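Local coordinates for Sec-alkylsulfatase (Pseudomonas sp., PDB 4AXH), which hydrolyses (R)-configured secondary alkyl sulfates to (S)-alcohols and sulfate with strict inversion of configuration, as a zinc-dependent homodimer of the metallo-beta-lactamase superfamily, at residues Ser72-Ile75 with Gln81-Trp84; Met135-Gly140 with Asp161-His166; Val235-Gly240 with Met520-Ala525. All blocks are in the same frame, centred on the assembly; numbering follows the deposited sequence.

Contacts 2 and 3 are both buried, whereas contact 1 is a partly buried hairpin with one buried side and one more exposed edge. Contacts 1 and 2 share a helix: I75 touches T155 and A158 of helix 153-164 and V83 touches T155, while contact 2 uses Y163 of the same helix; their centres are about 19 Å apart. Contact 3, its centre about 34 Å from that of contact 2, joins the metallo-beta-lactamase part to the dimerisation part. The chemistry follows the place: backbone hydrogen bonds set the hairpin, an aliphatic-aromatic face with one side-chain hydrogen bond ties helix to sheet, and methyl packing beside a water link accompanies the meeting of the two parts.

Contact 1. Residues Ser72-Ile75 with Gln81-Trp84; sequences SGQI and QVVW
I75 and W84 face each other in the antiparallel hydrogen-bonded pair of a beta hairpin, strands 74-76 and 82-85, and a classic beta bulge sits on the second strand, where two residues, V83 and W84, stand opposite the single I75. The side chains of I75 and W84 run side by side and point the same way. I75 CG1 lies anti to the carbonyl carbon (chi1 -63°), which leads CD1 to 3.9 Å from W84 CB. Beyond CB the tryptophan swings away, and its NE1 gives a hydrogen bond to G129 O; the W84 side chain is about 9 Å from those of the zinc ligands D183 and H355. I75 also turns to T155 and A158 of helix 153-164, so this side of the hairpin is buried. On the more exposed side, Q74 and V82 cross at about a right angle, with Q74 NE2 3.6 Å from V82 CG2; the same NE2 has a weak bond to D85 OD2. In the backbone, I75 N donates to W84 O at 2.8 Å. I75 O takes two N-H groups, as the bulge demands: V83 N at 2.8 Å, in the carbonyl plane, and W84 N at 3.3 Å, tilted 19° from it.

Contact 2. Residues Met135-Gly140 with Asp161-His166; sequences MTIIEG and DLYFQH
Where helix 153-164 covers one face of the eight-stranded mixed sheet, Y163 of that helix lies against I137 and E139, from strand 135-138 and the residue after it. I137 comes over one face of the phenol ring with both of its branches. CG2 sits 3.9 Å from the ring centroid of Y163, a CH-pi contact displaced toward the hydroxyl end, while CD1 reaches the other end of the ring, 3.6 Å from Y163 CD1. The tyrosine's CG is anti to the backbone N (chi1 172°), which throws the ring off the helix toward the strand. This is the helix-on-sheet layer of the metallo-beta-lactamase alpha-beta/beta-alpha fold: I137 faces the helix, and its neighbour I138 points to the other side of the sheet, where it touches F303. L144 on the adjacent strand 144-147 also lies against Y163. At the far end of the ring Y163 OH donates to E139 OE2 at 2.5 Å, meeting the oxygen on its anti side and 15° out of the carboxylate plane. Ring and carboxylate planes are turned 64° apart. E139 OE1 forms a salt bridge with R167, whose positive charge would probably favour an ionised carboxylate.

Contact 3. Residues Val235-Gly240 with Met520-Ala525; sequences VMVPRG and MYMTGA
T523 OG1 is held from two directions while V237 packs against it. It gives its hydrogen to N519 O, one turn back in helix 515-529, and accepts from a water at 3.3 Å. The torsion accounts for the first bond: OG1 stands beside the backbone N (chi1 -55°), a setting that lets a helical threonine turn back to the carbonyl four residues earlier. The same water accepts a weak bond from M236 N, also at 3.3 Å, and so makes a loose polar link between the loop 235-240 and the helix. Next to it V237 points at the helix and divides its methyls. CG2 lies 3.4 Å from T523 OG1, and CG1 sits 4.1 Å from M522 CB. The valine crosses M522 at about a right angle and T523 obliquely; the rest of M522 leads away, toward Y510 of helix 495-511. M520 and T523 also touch Y231 of helix 222-233, and M520 packs on Y435 of the second subunit. The side chain of T523 is about 8 Å from that of the sulfate-binding Q232. With no direct hydrogen bond between 235-240 and 520-525, their fit relies on the shape of V237 against M522 and T523, and directional polar hold comes only through the water, whose M236 leg is weak.

Contact 1. Residues Ser72-Ile75 with Gln81-Trp84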
loop_
_atom_site.group_PDB
_atom_site.type_symbol
_atom_site.label_atom_id
_atom_site.label_comp_id
_atom_site.label_asym_id
_atom_site.label_seq_id
_atom_site.Cartn_x
_atom_site.Cartn_y
_atom_site.Cartn_z
ATOM N N SER A 72 20.843 34.663 5.138
ATOM C CA SER A 72 21.827 34.051 4.218
ATOM C C SER A 72 22.982 33.348 4.960
ATOM O O SER A 72 23.880 32.785 4.318
ATOM C CB SER A 72 22.354 35.085 3.209
ATOM O OG SER A 72 22.174 36.446 3.593
ATOM N N GLY A 73 22.917 33.365 6.292
ATOM C CA GLY A 73 23.950 32.820 7.158
ATOM C C GLY A 73 23.769 31.401 7.649
ATOM O O GLY A 73 23.104 30.579 7.010
ATOM N N GLN A 74 24.414 31.111 8.783
ATOM C CA GLN A 74 24.407 29.806 9.405
ATOM C C GLN A 74 23.662 29.832 10.747
ATOM O O GLN A 74 23.599 30.860 11.431
ATOM C CB GLN A 74 25.846 29.332 9.696
ATOM C CG GLN A 74 26.788 29.228 8.520
ATOM C CD GLN A 74 28.203 28.963 8.991
ATOM O OE1 GLN A 74 28.754 29.663 9.857
ATOM N NE2 GLN A 74 28.830 27.950 8.421
ATOM N N ILE A 75 23.168 28.652 11.140
ATOM C CA ILE A 75 22.553 28.374 12.416
ATOM C C ILE A 75 23.427 27.236 12.968
ATOM O O ILE A 75 23.658 26.238 12.276
ATOM C CB ILE A 75 21.062 27.982 12.272
ATOM C CG1 ILE A 75 20.227 29.136 11.691
ATOM C CG2 ILE A 75 20.486 27.495 13.623
ATOM C CD1 ILE A 75 18.854 28.691 11.163
ATOM N N GLN A 81 28.637 23.291 16.032
ATOM C CA GLN A 81 28.552 22.663 14.698
ATOM C C GLN A 81 27.372 23.246 13.900
ATOM O O GLN A 81 26.317 23.519 14.472
ATOM C CB GLN A 81 28.379 21.140 14.753
ATOM C CG GLN A 81 28.940 20.406 15.952
ATOM C CD GLN A 81 28.380 18.997 15.981
ATOM O OE1 GLN A 81 27.275 18.733 16.478
ATOM N NE2 GLN A 81 29.093 18.065 15.393
ATOM N N VAL A 82 27.547 23.374 12.564
ATOM C CA VAL A 82 26.561 23.930 11.629
ATOM C C VAL A 82 25.351 23.007 11.514
ATOM O O VAL A 82 25.516 21.805 11.304
ATOM C CB VAL A 82 27.165 24.306 10.237
ATOM C CG1 VAL A 82 26.220 25.215 9.456
ATOM C CG2 VAL A 82 28.519 24.986 10.387
ATOM N N VAL A 83 24.152 23.590 11.698
ATOM C CA VAL A 83 22.841 22.938 11.645
ATOM C C VAL A 83 22.161 23.252 10.305
ATOM O O VAL A 83 21.558 22.360 9.699
ATOM C CB VAL A 83 21.950 23.370 12.866
ATOM C CG1 VAL A 83 20.483 22.982 12.696
ATOM C CG2 VAL A 83 22.486 22.784 14.148
ATOM N N TRP A 84 22.229 24.546 9.892
ATOM C CA TRP A 84 21.604 25.081 8.702
ATOM C C TRP A 84 22.512 26.130 8.097
ATOM O O TRP A 84 22.873 27.094 8.780
ATOM C CB TRP A 84 20.264 25.733 9.075
ATOM C CG TRP A 84 19.392 26.057 7.894
ATOM C CD1 TRP A 84 19.134 27.294 7.371
ATOM C CD2 TRP A 84 18.667 25.116 7.083
ATOM N NE1 TRP A 84 18.273 27.180 6.293
ATOM C CE2 TRP A 84 17.975 25.856 6.096
ATOM C CE3 TRP A 84 18.534 23.718 7.102
ATOM C CZ2 TRP A 84 17.124 25.247 5.176
ATOM C CZ3 TRP A 84 17.710 23.115 6.168
ATOM C CH2 TRP A 84 17.005 23.871 5.230
#

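Contact 2. Residues Met135-Gly140 with Asp161-His166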
loop_
_atom_site.group_PDB
_atom_site.type_symbol
_atom_site.label_atom_id
_atom_site.label_comp_id
_atom_site.label_asym_id
_atom_site.label_seq_id
_atom_site.Cartn_x
_atom_site.Cartn_y
_atom_site.Cartn_z
ATOM N N MET A 135 7.462 28.596 9.595
ATOM C CA MET A 135 6.788 28.929 10.849
ATOM C C MET A 135 5.887 30.139 10.544
ATOM O O MET A 135 6.363 31.175 10.071
ATOM C CB MET A 135 7.839 29.284 11.937
ATOM C CG MET A 135 7.257 29.558 13.338
ATOM S SD MET A 135 8.433 30.393 14.458
ATOM C CE MET A 135 9.575 29.015 14.850
ATOM N N THR A 136 4.604 30.001 10.788
ATOM C CA THR A 136 3.662 31.105 10.620
ATOM C C THR A 136 3.499 31.796 11.997
ATOM O O THR A 136 3.205 31.124 12.991
ATOM C CB THR A 136 2.336 30.580 10.096
ATOM O OG1 THR A 136 2.554 29.843 8.877
ATOM C CG2 THR A 136 1.307 31.690 9.925
ATOM N N ILE A 137 3.741 33.112 12.056
ATOM C CA ILE A 137 3.601 33.879 13.290
ATOM C C ILE A 137 2.426 34.842 13.213
ATOM O O ILE A 137 2.503 35.831 12.497
ATOM C CB ILE A 137 4.899 34.595 13.739
ATOM C CG1 ILE A 137 6.063 33.616 13.845
ATOM C CG2 ILE A 137 4.653 35.302 15.078
ATOM C CD1 ILE A 137 7.398 34.183 13.498
ATOM N N ILE A 138 1.354 34.549 13.953
ATOM C CA ILE A 138 0.155 35.391 14.048
ATOM C C ILE A 138 0.326 36.233 15.305
ATOM O O ILE A 138 0.604 35.692 16.383
ATOM C CB ILE A 138 -1.176 34.583 14.116
ATOM C CG1 ILE A 138 -1.208 33.389 13.164
ATOM C CG2 ILE A 138 -2.385 35.470 13.910
ATOM C CD1 ILE A 138 -2.212 32.270 13.605
ATOM N N GLU A 139 0.148 37.553 15.181
ATOM C CA GLU A 139 0.248 38.453 16.331
ATOM C C GLU A 139 -0.833 38.262 17.409
ATOM O O GLU A 139 -0.685 37.362 18.250
ATOM C CB GLU A 139 0.580 39.885 15.936
ATOM C CG GLU A 139 2.083 39.956 15.701
ATOM C CD GLU A 139 2.709 41.109 14.959
ATOM O OE1 GLU A 139 2.042 42.148 14.748
ATOM O OE2 GLU A 139 3.924 41.009 14.687
ATOM N N GLY A 140 -1.920 39.002 17.363
ATOM C CA GLY A 140 -2.939 38.796 18.388
ATOM C C GLY A 140 -2.805 39.718 19.580
ATOM O O GLY A 140 -1.785 40.412 19.731
ATOM N N ASP A 161 14.132 34.272 16.815
ATOM C CA ASP A 161 15.136 35.310 17.072
ATOM C C ASP A 161 15.078 36.413 16.011
ATOM O O ASP A 161 15.104 37.616 16.361
ATOM C CB ASP A 161 16.567 34.721 17.145
ATOM C CG ASP A 161 16.995 34.148 18.494
ATOM O OD1 ASP A 161 16.325 34.453 19.515
ATOM O OD2 ASP A 161 18.057 33.469 18.546
ATOM N N LEU A 162 15.010 35.989 14.709
ATOM C CA LEU A 162 14.933 36.829 13.517
ATOM C C LEU A 162 13.647 37.623 13.543
ATOM O O LEU A 162 13.680 38.808 13.230
ATOM C CB LEU A 162 15.048 35.973 12.245
ATOM C CG LEU A 162 14.861 36.644 10.874
ATOM C CD1 LEU A 162 15.916 37.692 10.612
ATOM C CD2 LEU A 162 14.867 35.592 9.770
ATOM N N TYR A 163 12.543 37.005 13.984
ATOM C CA TYR A 163 11.255 37.670 14.135
ATOM C C TYR A 163 11.319 38.757 15.206
ATOM O O TYR A 163 10.813 39.871 14.985
ATOM C CB TYR A 163 10.152 36.665 14.493
ATOM C CG TYR A 163 8.829 37.310 14.843
ATOM C CD1 TYR A 163 7.927 37.693 13.848
ATOM C CD2 TYR A 163 8.463 37.522 16.172
ATOM C CE1 TYR A 163 6.698 38.281 14.168
ATOM C CE2 TYR A 163 7.244 38.123 16.504
ATOM C CZ TYR A 163 6.364 38.500 15.498
ATOM O OH TYR A 163 5.164 39.087 15.811
ATOM N N PHE A 164 11.901 38.441 16.378
ATOM C CA PHE A 164 11.980 39.427 17.462
ATOM C C PHE A 164 12.908 40.595 17.147
ATOM O O PHE A 164 12.704 41.684 17.675
ATOM C CB PHE A 164 12.269 38.766 18.825
ATOM C CG PHE A 164 11.129 37.915 19.333
ATOM C CD1 PHE A 164 9.809 38.377 19.272
ATOM C CD2 PHE A 164 11.375 36.675 19.921
ATOM C CE1 PHE A 164 8.760 37.599 19.751
ATOM C CE2 PHE A 164 10.321 35.882 20.381
ATOM C CZ PHE A 164 9.018 36.350 20.295
ATOM N N GLN A 165 13.880 40.394 16.229
ATOM C CA GLN A 165 14.791 41.455 15.802
ATOM C C GLN A 165 14.078 42.564 14.985
ATOM O O GLN A 165 14.663 43.640 14.798
ATOM C CB GLN A 165 15.953 40.874 15.010
ATOM C CG GLN A 165 17.151 40.544 15.876
ATOM C CD GLN A 165 18.011 39.459 15.284
ATOM O OE1 GLN A 165 18.251 38.423 15.913
ATOM N NE2 GLN A 165 18.508 39.673 14.067
ATOM N N HIS A 166 12.819 42.312 14.528
ATOM C CA HIS A 166 12.051 43.230 13.685
ATOM C C HIS A 166 10.661 43.479 14.177
ATOM O O HIS A 166 10.003 44.421 13.724
ATOM C CB HIS A 166 12.012 42.723 12.238
ATOM C CG HIS A 166 13.374 42.613 11.634
ATOM N ND1 HIS A 166 14.147 41.469 11.801
ATOM C CD2 HIS A 166 14.107 43.547 10.981
ATOM C CE1 HIS A 166 15.314 41.735 11.233
ATOM N NE2 HIS A 166 15.338 42.968 10.716
#

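Contact 3. Residues Val235-Gly240 with Met520-Ala525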
loop_
_atom_site.group_PDB
_atom_site.type_symbol
_atom_site.label_atom_id
_atom_site.label_comp_id
_atom_site.label_asym_id
_atom_site.label_seq_id
_atom_site.Cartn_x
_atom_site.Cartn_y
_atom_site.Cartn_z
ATOM N N VAL A 235 22.412 14.734 1.973
ATOM C CA VAL A 235 23.154 15.306 3.123
ATOM C C VAL A 235 24.656 15.058 3.074
ATOM O O VAL A 235 25.425 15.953 3.452
ATOM C CB VAL A 235 22.570 15.007 4.542
ATOM C CG1 VAL A 235 21.496 16.049 4.950
ATOM C CG2 VAL A 235 22.074 13.549 4.675
ATOM N N MET A 236 25.071 13.847 2.614
ATOM C CA MET A 236 26.474 13.457 2.438
ATOM C C MET A 236 27.091 13.996 1.130
ATOM O O MET A 236 28.304 13.970 0.966
ATOM C CB MET A 236 26.637 11.951 2.578
ATOM C CG MET A 236 27.052 11.499 3.985
ATOM S SD MET A 236 26.348 12.327 5.473
ATOM C CE MET A 236 27.664 13.616 5.794
ATOM N N VAL A 237 26.257 14.554 0.242
ATOM C CA VAL A 237 26.659 15.139 -1.037
ATOM C C VAL A 237 26.971 16.646 -0.858
ATOM O O VAL A 237 26.181 17.368 -0.254
ATOM C CB VAL A 237 25.589 14.875 -2.140
ATOM C CG1 VAL A 237 26.005 15.460 -3.483
ATOM C CG2 VAL A 237 25.288 13.375 -2.276
ATOM N N PRO A 238 28.111 17.144 -1.390
ATOM C CA PRO A 238 28.430 18.577 -1.260
ATOM C C PRO A 238 27.427 19.462 -1.996
ATOM O O PRO A 238 26.655 18.958 -2.795
ATOM C CB PRO A 238 29.814 18.689 -1.932
ATOM C CG PRO A 238 30.335 17.357 -1.992
ATOM C CD PRO A 238 29.186 16.438 -2.116
ATOM N N ARG A 239 27.463 20.781 -1.758
ATOM C CA ARG A 239 26.585 21.721 -2.436
ATOM C C ARG A 239 27.366 22.279 -3.616
ATOM O O ARG A 239 28.601 22.401 -3.544
ATOM C CB ARG A 239 26.084 22.841 -1.504
ATOM C CG ARG A 239 25.691 22.425 -0.064
ATOM C CD ARG A 239 24.921 21.112 0.038
ATOM N NE ARG A 239 24.678 20.683 1.416
ATOM C CZ ARG A 239 24.192 19.493 1.764
ATOM N NH1 ARG A 239 23.945 18.569 0.839
ATOM N NH2 ARG A 239 23.978 19.205 3.042
ATOM N N GLY A 240 26.658 22.571 -4.705
ATOM C CA GLY A 240 27.261 23.078 -5.930
ATOM C C GLY A 240 26.555 22.547 -7.158
ATOM O O GLY A 240 25.898 21.500 -7.085
ATOM N N MET A 520 19.270 11.485 -4.916
ATOM C CA MET A 520 19.452 10.022 -4.954
ATOM C C MET A 520 20.576 9.592 -5.901
ATOM O O MET A 520 21.523 8.952 -5.449
ATOM C CB MET A 520 18.150 9.268 -5.265
ATOM C CG MET A 520 17.047 9.465 -4.241
ATOM S SD MET A 520 15.553 8.471 -4.625
ATOM C CE MET A 520 14.562 9.660 -5.306
ATOM N N TYR A 521 20.489 9.944 -7.201
ATOM C CA TYR A 521 21.506 9.601 -8.200
ATOM C C TYR A 521 22.851 10.084 -7.736
ATOM O O TYR A 521 23.800 9.300 -7.767
ATOM C CB TYR A 521 21.180 10.184 -9.576
ATOM C CG TYR A 521 19.969 9.587 -10.263
ATOM C CD1 TYR A 521 19.828 8.211 -10.402
ATOM C CD2 TYR A 521 19.048 10.398 -10.920
ATOM C CE1 TYR A 521 18.739 7.658 -11.087
ATOM C CE2 TYR A 521 17.967 9.859 -11.618
ATOM C CZ TYR A 521 17.812 8.488 -11.699
ATOM O OH TYR A 521 16.735 7.961 -12.384
ATOM N N MET A 522 22.926 11.335 -7.235
ATOM C CA MET A 522 24.156 11.927 -6.690
ATOM C C MET A 522 24.745 11.137 -5.483
ATOM O O MET A 522 25.958 10.910 -5.440
ATOM C CB MET A 522 23.949 13.413 -6.356
ATOM C CG MET A 522 24.623 14.410 -7.333
ATOM S SD MET A 522 24.551 14.034 -9.119
ATOM C CE MET A 522 24.585 15.656 -9.779
ATOM N N THR A 523 23.882 10.688 -4.533
ATOM C CA THR A 523 24.304 9.899 -3.381
ATOM C C THR A 523 24.794 8.568 -3.892
ATOM O O THR A 523 25.798 8.063 -3.401
ATOM C CB THR A 523 23.193 9.800 -2.325
ATOM O OG1 THR A 523 22.766 11.128 -1.956
ATOM C CG2 THR A 523 23.653 9.042 -1.071
ATOM N N GLY A 524 24.106 8.060 -4.917
ATOM C CA GLY A 524 24.419 6.826 -5.627
ATOM C C GLY A 524 25.785 6.868 -6.289
ATOM O O GLY A 524 26.608 5.979 -6.065
ATOM N N ALA A 525 26.040 7.915 -7.087
ATOM C CA ALA A 525 27.302 8.121 -7.791
ATOM C C ALA A 525 28.496 8.239 -6.811
ATOM O O ALA A 525 29.521 7.607 -7.040
ATOM C CB ALA A 525 27.211 9.341 -8.683
HETATM O O HOH W 1 23.378 11.348 1.241
#